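Local coordinates for AT-rich interactive domain-containing protein 4 (Arabidopsis thaliana, PDB 6LQF) that binds DNA and the H3K4me3 mark of the histone tail through its linked ARID domain and PHD finger, at residues 53-56 with 62-65; 68-73 with 120-125. All blocks are in the same frame, centred on the assembly; numbering follows the deposited sequence.

Contact 1: 53-56 with 62-65; sequences EFPD and KRLD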
ATOM      1  N   GLU A  53      18.125  -9.759 -10.043  1.00 23.18           N
ATOM      2  CA  GLU A  53      17.929 -10.858  -9.094  1.00 25.94           C
ATOM      3  C   GLU A  53      17.247 -10.482  -7.749  1.00 22.02           C
ATOM      4  O   GLU A  53      17.161 -11.326  -6.839  1.00 22.89           O
ATOM      5  CB  GLU A  53      19.272 -11.490  -8.747  1.00 31.13           C
ATOM      6  CG  GLU A  53      20.126 -11.865  -9.972  1.00 46.81           C
ATOM      7  CD  GLU A  53      19.658 -13.141 -10.677  1.00 64.00           C
ATOM      8  OE1 GLU A  53      20.141 -13.405 -11.802  1.00 69.91           O
ATOM      9  OE2 GLU A  53      18.821 -13.879 -10.115  1.00 70.39           O
ATOM     10  N   PHE A  54      16.831  -9.227  -7.607  1.00 20.83           N
ATOM     11  CA  PHE A  54      16.269  -8.728  -6.331  1.00 17.35           C
ATOM     12  C   PHE A  54      14.769  -8.552  -6.437  1.00 19.36           C
ATOM     13  O   PHE A  54      14.311  -7.929  -7.420  1.00 21.19           O
ATOM     14  CB  PHE A  54      16.914  -7.396  -5.981  1.00 20.13           C
ATOM     15  CG  PHE A  54      16.329  -6.760  -4.765  1.00 21.47           C
ATOM     16  CD1 PHE A  54      16.693  -7.181  -3.513  1.00 20.29           C
ATOM     17  CD2 PHE A  54      15.410  -5.757  -4.891  1.00 20.28           C
ATOM     18  CE1 PHE A  54      16.141  -6.624  -2.378  1.00 20.04           C
ATOM     19  CE2 PHE A  54      14.823  -5.172  -3.781  1.00 19.68           C
ATOM     20  CZ  PHE A  54      15.214  -5.636  -2.478  1.00 18.77           C
ATOM     21  N   PRO A  55      13.987  -9.006  -5.454  1.00 19.04           N
ATOM     22  CA  PRO A  55      14.404  -9.827  -4.294  1.00 17.77           C
ATOM     23  C   PRO A  55      14.407 -11.300  -4.638  1.00 19.15           C
ATOM     24  O   PRO A  55      13.858 -11.691  -5.638  1.00 19.25           O
ATOM     25  CB  PRO A  55      13.315  -9.540  -3.265  1.00 15.08           C
ATOM     26  CG  PRO A  55      12.069  -9.418  -4.121  1.00 19.56           C
ATOM     27  CD  PRO A  55      12.554  -8.658  -5.376  1.00 20.85           C
ATOM     28  N   ASP A  56      15.049 -12.119  -3.806  1.00 17.87           N
ATOM     29  CA  ASP A  56      15.002 -13.567  -3.959  1.00 20.97           C
ATOM     30  C   ASP A  56      13.861 -14.148  -3.173  1.00 26.73           C
ATOM     31  O   ASP A  56      14.052 -14.826  -2.156  1.00 28.59           O
ATOM     32  CB  ASP A  56      16.320 -14.157  -3.464  1.00 24.52           C
ATOM     33  CG  ASP A  56      16.460 -15.629  -3.761  1.00 51.53           C
ATOM     34  OD1 ASP A  56      15.658 -16.187  -4.541  1.00 53.18           O
ATOM     35  OD2 ASP A  56      17.411 -16.229  -3.215  1.00 56.55           O
ATOM     36  N   LYS A  62       5.633 -16.018  -9.027  1.00 20.65           N
ATOM     37  CA  LYS A  62       6.341 -14.917  -9.648  1.00 18.77           C
ATOM     38  C   LYS A  62       7.224 -14.237  -8.620  1.00 17.53           C
ATOM     39  O   LYS A  62       6.953 -14.317  -7.412  1.00 18.72           O
ATOM     40  CB  LYS A  62       5.368 -13.913 -10.286  1.00 20.13           C
ATOM     41  CG  LYS A  62       4.636 -14.518 -11.476  1.00 26.00           C
ATOM     42  CD  LYS A  62       3.699 -13.497 -12.100  1.00 32.11           C
ATOM     43  CE  LYS A  62       3.106 -14.095 -13.370  1.00 44.80           C
ATOM     44  NZ  LYS A  62       2.140 -13.168 -14.014  1.00 55.62           N
ATOM     45  N   ARG A  63       8.283 -13.565  -9.065  1.00 16.96           N
ATOM     46  CA  ARG A  63       9.138 -12.826  -8.111  1.00 17.42           C
ATOM     47  C   ARG A  63       8.305 -11.805  -7.339  1.00 15.98           C
ATOM     48  O   ARG A  63       7.437 -11.168  -7.902  1.00 18.31           O
ATOM     49  CB  ARG A  63      10.290 -12.116  -8.847  1.00 19.48           C
ATOM     50  CG  ARG A  63      11.315 -11.479  -7.878  1.00 20.26           C
ATOM     51  CD  ARG A  63      12.497 -10.853  -8.684  1.00 22.26           C
ATOM     52  NE  ARG A  63      13.041 -11.714  -9.757  1.00 24.32           N
ATOM     53  CZ  ARG A  63      14.042 -12.567  -9.554  1.00 24.40           C
ATOM     54  NH1 ARG A  63      14.656 -12.688  -8.376  1.00 25.21           N
ATOM     55  NH2 ARG A  63      14.484 -13.303 -10.548  1.00 29.03           N
ATOM     56  N   LEU A  64       8.531 -11.676  -6.039  1.00 16.60           N
ATOM     57  CA  LEU A  64       7.750 -10.747  -5.229  1.00 17.04           C
ATOM     58  C   LEU A  64       7.826  -9.297  -5.736  1.00 19.07           C
ATOM     59  O   LEU A  64       8.935  -8.785  -5.929  1.00 20.08           O
ATOM     60  CB  LEU A  64       8.283 -10.852  -3.808  1.00 15.70           C
ATOM     61  CG  LEU A  64       7.606  -9.918  -2.818  1.00 19.63           C
ATOM     62  CD1 LEU A  64       6.161 -10.340  -2.610  1.00 21.78           C
ATOM     63  CD2 LEU A  64       8.411  -9.986  -1.531  1.00 22.19           C
ATOM     64  N   ASP A  65       6.664  -8.664  -5.942  1.00 18.09           N
ATOM     65  CA  ASP A  65       6.561  -7.289  -6.476  1.00 20.77           C
ATOM     66  C   ASP A  65       6.578  -6.248  -5.351  1.00 16.97           C
ATOM     67  O   ASP A  65       5.509  -5.793  -4.850  1.00 18.65           O
ATOM     68  CB  ASP A  65       5.262  -7.177  -7.302  1.00 18.27           C
ATOM     69  CG  ASP A  65       4.991  -5.780  -7.846  1.00 18.87           C
ATOM     70  OD1 ASP A  65       5.820  -4.853  -7.693  1.00 20.78           O
ATOM     71  OD2 ASP A  65       3.907  -5.638  -8.474  1.00 21.55           O
TER
HETATM   72  O   HOH W   1      17.310 -13.846  -6.716  1.00 41.89           O
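Arg63 closes over the backbone of Glu53 to Pro55, joining the loop ahead of the β-hairpin formed by strands 58-59 and 62-63 to the second strand of that hairpin, within the ARID DNA-binding domain. The polar part rests on one direct bond: Arg63 NH1 donates to Pro55 O at 3.0 Å, with an N-H...O angle of 157°. The carbonyl oxygen lies close to the guanidinium plane, but the donor sits above the carbonyl plane, away from the lone-pair directions. Arg63 NH1 also comes within 3.2 Å of Glu53 O, where the angle is too poor for a hydrogen bond; a water, very close to Glu53 O and only weakly bonded to NH1, may bridge the two. The Glu53 carboxylate may add a weak electrostatic attraction, its OE2 standing 4.4 Å from Arg63 NH2, beyond a salt bridge. CA of Glu53 covers one guanidinium face. The arginine chain starts straight and bends at its third torsion (chi3 -46°), which brings NH1 up to the backbone oxygens of Pro55 and Glu53 while CD stays 3.4 Å from Pro55 O. Packing contacts come from the proline, which follows a cis peptide bond. Its ring passes at about a right angle to the Leu64 side chain, and the backbone of Leu64 is hydrogen-bonded to that of Ala57. Phe54 turns the other way, into helix 26-39 and Tyr118, so the loop is held from the core as well. On the side of Leu64, just past the strand, Pro55 CG meets Leu64 CB at 4.1 Å, and Pro55 CD lies 3.7 Å from Leu64 O.

Contact 2: 68-73 with 120-125; sequences NLYREV and LEYEYA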
ATOM      1  N   ASN A  68       4.819  -2.467  -5.895  1.00 15.16           N
ATOM      2  CA  ASN A  68       3.382  -2.257  -5.719  1.00 17.74           C
ATOM      3  C   ASN A  68       2.964  -2.593  -4.303  1.00 18.81           C
ATOM      4  O   ASN A  68       2.052  -1.939  -3.786  1.00 20.12           O
ATOM      5  CB  ASN A  68       2.599  -3.053  -6.739  1.00 18.65           C
ATOM      6  CG  ASN A  68       2.678  -2.388  -8.111  1.00 20.91           C
ATOM      7  OD1 ASN A  68       2.286  -1.203  -8.223  1.00 26.39           O
ATOM      8  ND2 ASN A  68       3.233  -3.059  -9.101  1.00 25.37           N
ATOM      9  N   LEU A  69       3.648  -3.548  -3.630  1.00 14.98           N
ATOM     10  CA  LEU A  69       3.339  -3.834  -2.229  1.00 15.72           C
ATOM     11  C   LEU A  69       3.562  -2.547  -1.412  1.00 17.08           C
ATOM     12  O   LEU A  69       2.703  -2.129  -0.578  1.00 18.11           O
ATOM     13  CB  LEU A  69       4.265  -4.981  -1.728  1.00 16.38           C
ATOM     14  CG  LEU A  69       4.294  -5.225  -0.209  1.00 16.32           C
ATOM     15  CD1 LEU A  69       2.872  -5.545   0.232  1.00 18.36           C
ATOM     16  CD2 LEU A  69       5.226  -6.427   0.130  1.00 20.39           C
ATOM     17  N   TYR A  70       4.699  -1.896  -1.636  1.00 16.84           N
ATOM     18  CA  TYR A  70       5.037  -0.666  -0.903  1.00 16.73           C
ATOM     19  C   TYR A  70       4.040   0.441  -1.193  1.00 17.50           C
ATOM     20  O   TYR A  70       3.521   1.038  -0.260  1.00 17.22           O
ATOM     21  CB  TYR A  70       6.434  -0.202  -1.279  1.00 16.03           C
ATOM     22  CG  TYR A  70       6.889   0.997  -0.469  1.00 15.53           C
ATOM     23  CD1 TYR A  70       7.275   0.843   0.878  1.00 16.44           C
ATOM     24  CD2 TYR A  70       7.014   2.256  -1.067  1.00 18.08           C
ATOM     25  CE1 TYR A  70       7.737   1.916   1.592  1.00 17.27           C
ATOM     26  CE2 TYR A  70       7.482   3.363  -0.337  1.00 17.59           C
ATOM     27  CZ  TYR A  70       7.878   3.160   0.975  1.00 16.57           C
ATOM     28  OH  TYR A  70       8.355   4.245   1.703  1.00 21.12           O
ATOM     29  N   ARG A  71       3.738   0.678  -2.483  1.00 15.67           N
ATOM     30  CA  ARG A  71       2.827   1.797  -2.842  1.00 16.54           C
ATOM     31  C   ARG A  71       1.449   1.603  -2.216  1.00 18.04           C
ATOM     32  O   ARG A  71       0.859   2.576  -1.692  1.00 18.40           O
ATOM     33  CB  ARG A  71       2.710   1.939  -4.348  1.00 18.36           C
ATOM     34  CG  ARG A  71       4.035   2.439  -4.930  1.00 21.29           C
ATOM     35  CD  ARG A  71       3.950   2.946  -6.322  1.00 23.75           C
ATOM     36  NE  ARG A  71       3.477   1.939  -7.232  1.00 34.20           N
ATOM     37  CZ  ARG A  71       3.238   2.183  -8.521  1.00 46.78           C
ATOM     38  NH1 ARG A  71       3.415   3.415  -9.006  1.00 39.58           N
ATOM     39  NH2 ARG A  71       2.816   1.211  -9.324  1.00 52.24           N
ATOM     40  N   GLU A  72       0.953   0.366  -2.226  1.00 16.15           N
ATOM     41  CA  GLU A  72      -0.393   0.158  -1.714  1.00 15.72           C
ATOM     42  C   GLU A  72      -0.449   0.336  -0.197  1.00 17.01           C
ATOM     43  O   GLU A  72      -1.456   0.828   0.371  1.00 18.09           O
ATOM     44  CB  GLU A  72      -0.913  -1.222  -2.080  1.00 18.35           C
ATOM     45  CG  GLU A  72      -1.167  -1.382  -3.586  1.00 18.12           C
ATOM     46  CD  GLU A  72      -2.025  -0.256  -4.209  1.00 26.85           C
ATOM     47  OE1 GLU A  72      -3.011   0.182  -3.570  1.00 25.99           O
ATOM     48  OE2 GLU A  72      -1.751   0.205  -5.364  1.00 29.32           O
ATOM     49  N   VAL A  73       0.605  -0.005   0.502  1.00 15.74           N
ATOM     50  CA  VAL A  73       0.607   0.111   1.962  1.00 15.69           C
ATOM     51  C   VAL A  73       0.854   1.541   2.404  1.00 15.12           C
ATOM     52  O   VAL A  73       0.102   2.042   3.294  1.00 17.55           O
ATOM     53  CB  VAL A  73       1.668  -0.823   2.591  1.00 15.94           C
ATOM     54  CG1 VAL A  73       1.857  -0.506   4.110  1.00 16.01           C
ATOM     55  CG2 VAL A  73       1.203  -2.263   2.414  1.00 17.25           C
ATOM     56  N   LEU A 120       9.750  -2.448   5.987  1.00 17.90           N
ATOM     57  CA  LEU A 120       9.296  -1.674   7.141  1.00 19.78           C
ATOM     58  C   LEU A 120      10.302  -0.609   7.603  1.00 19.32           C
ATOM     59  O   LEU A 120       9.962   0.577   7.804  1.00 20.15           O
ATOM     60  CB  LEU A 120       8.968  -2.629   8.266  1.00 21.08           C
ATOM     61  CG  LEU A 120       8.396  -1.918   9.465  1.00 23.17           C
ATOM     62  CD1 LEU A 120       7.156  -1.079   9.157  1.00 25.07           C
ATOM     63  CD2 LEU A 120       8.035  -3.017  10.459  1.00 27.25           C
ATOM     64  N   GLU A 121      11.573  -1.017   7.739  1.00 20.29           N
ATOM     65  CA  GLU A 121      12.599  -0.037   8.068  1.00 20.24           C
ATOM     66  C   GLU A 121      12.722   1.028   6.994  1.00 18.49           C
ATOM     67  O   GLU A 121      12.887   2.204   7.272  1.00 20.41           O
ATOM     68  CB  GLU A 121      13.951  -0.739   8.264  1.00 21.29           C
ATOM     69  CG  GLU A 121      13.887  -1.664   9.467  1.00 25.99           C
ATOM     70  CD  GLU A 121      15.184  -2.417   9.732  1.00 40.54           C
ATOM     71  OE1 GLU A 121      16.109  -2.404   8.871  1.00 34.38           O
ATOM     72  OE2 GLU A 121      15.261  -2.997  10.839  1.00 44.36           O
ATOM     73  N   TYR A 122      12.618   0.575   5.748  1.00 17.57           N
ATOM     74  CA  TYR A 122      12.625   1.541   4.626  1.00 16.53           C
ATOM     75  C   TYR A 122      11.511   2.559   4.745  1.00 18.18           C
ATOM     76  O   TYR A 122      11.730   3.756   4.561  1.00 20.09           O
ATOM     77  CB  TYR A 122      12.540   0.794   3.298  1.00 17.95           C
ATOM     78  CG  TYR A 122      12.681   1.687   2.068  1.00 18.06           C
ATOM     79  CD1 TYR A 122      11.551   2.341   1.512  1.00 17.98           C
ATOM     80  CD2 TYR A 122      13.921   1.842   1.451  1.00 18.86           C
ATOM     81  CE1 TYR A 122      11.671   3.152   0.436  1.00 18.79           C
ATOM     82  CE2 TYR A 122      14.067   2.648   0.328  1.00 17.30           C
ATOM     83  CZ  TYR A 122      12.947   3.296  -0.154  1.00 17.51           C
ATOM     84  OH  TYR A 122      13.071   4.113  -1.250  1.00 18.79           O
ATOM     85  N   GLU A 123      10.314   2.078   5.074  1.00 17.71           N
ATOM     86  CA  GLU A 123       9.163   3.002   5.233  1.00 19.72           C
ATOM     87  C   GLU A 123       9.475   4.071   6.292  1.00 19.97           C
ATOM     88  O   GLU A 123       9.246   5.261   6.055  1.00 21.24           O
ATOM     89  CB  GLU A 123       7.910   2.232   5.644  1.00 19.74           C
ATOM     90  CG  GLU A 123       6.685   3.165   5.859  1.00 18.42           C
ATOM     91  CD  GLU A 123       5.563   2.467   6.687  1.00 23.40           C
ATOM     92  OE1 GLU A 123       5.090   1.371   6.304  1.00 23.25           O
ATOM     93  OE2 GLU A 123       5.155   3.012   7.727  1.00 27.08           O
ATOM     94  N   TYR A 124      10.001   3.629   7.442  1.00 20.03           N
ATOM     95  CA  TYR A 124      10.303   4.591   8.507  1.00 22.56           C
ATOM     96  C   TYR A 124      11.376   5.623   8.066  1.00 23.43           C
ATOM     97  O   TYR A 124      11.383   6.773   8.509  1.00 26.01           O
ATOM     98  CB  TYR A 124      10.794   3.873   9.757  1.00 24.88           C
ATOM     99  CG  TYR A 124       9.815   2.911  10.439  1.00 24.14           C
ATOM    100  CD1 TYR A 124       8.444   2.988  10.240  1.00 30.60           C
ATOM    101  CD2 TYR A 124      10.305   1.873  11.236  1.00 35.79           C
ATOM    102  CE1 TYR A 124       7.569   2.088  10.899  1.00 33.72           C
ATOM    103  CE2 TYR A 124       9.459   0.983  11.871  1.00 41.21           C
ATOM    104  CZ  TYR A 124       8.101   1.080  11.701  1.00 38.96           C
ATOM    105  OH  TYR A 124       7.324   0.139  12.368  1.00 40.46           O
ATOM    106  N   ALA A 125      12.304   5.190   7.210  1.00 21.48           N
ATOM    107  CA  ALA A 125      13.375   6.107   6.779  1.00 24.62           C
ATOM    108  C   ALA A 125      13.030   6.982   5.576  1.00 27.34           C
ATOM    109  O   ALA A 125      13.892   7.714   5.075  1.00 28.71           O
ATOM    110  CB  ALA A 125      14.637   5.321   6.458  1.00 23.46           C
TER
HETATM  111  O   HOH W   2       7.830   6.105   3.816  1.00 21.38           O
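Tyr70 reaches from helix 66-74 to Tyr122 and Glu123 on helix 120-124, in the buried interior of the helical ARID domain. Its CB points toward the other helix, and CG lies anti to the backbone N (chi1 -175°), which sends the ring across the interface. Along one side of the ring, Tyr70 CE1 stands 4.1 Å from Glu123 CB, with Glu123 CA at the ring edge. Further out, Tyr70 CZ lies 3.8 Å from Tyr122 CD1. Here the CD1-CE1 edge of Tyr122 turns toward the face of Tyr70 in an offset edge-to-face pair, centroids 5.5 Å apart and planes at 80°. At the tip, Tyr70 OH lies at the edge of the Tyr122 ring, near its plane, 3.7 Å from Tyr122 CE1; it is hydrogen-bonded to Asp128 OD2 and accepts from a water at 2.9 Å, which also donates to Glu123 O at 2.8 Å. A leucine in place of Tyr70 would probably leave Asp128 and this water without their hydroxyl partner and the edge of Tyr122 without an aromatic face. Beside this ring, Val73 CG1 lies 4.3 Å from Glu123 OE1, a buried carboxylate oxygen satisfied by Tyr115 OH and Phe79 N. Tyr122 OH in turn bonds Asp32 OD2, and Tyr122 O bonds His126 ND1, so this tyrosine braces two ligands of the adjacent zinc ion. The axes of the two short helical segments approach no closer than 11.7 Å, their N-to-C directions 50° apart, a span crossed chiefly by the Tyr70 ring; Tyr115 of helix 107-118 packs on Tyr70 and Val73, and helix 26-39 touches Tyr122 through Val33.

Contacts 1 and 2 follow one another along the chain: strand 62-63 of contact 1 is followed, after Leu64 and Asp65, by helix 66-74, which carries the first segment of contact 2. Their centres are 16 Å apart, and the junction between them is marked by Asp65, the N-cap of that helix, whose OD2 is hydrogen-bonded to Asn68 ND2. They face different partners. Contact 1 approaches the bound DNA to about 4 Å at the nearest atom, whereas contact 2 remains about 10 Å from it. The side chain of Tyr122 in contact 2 is about 4 Å from a zinc ion, against about 12 Å for Phe54 of contact 1. On helix 66-74, Glu72 forms a salt bridge with a basic side chain of the bound peptide.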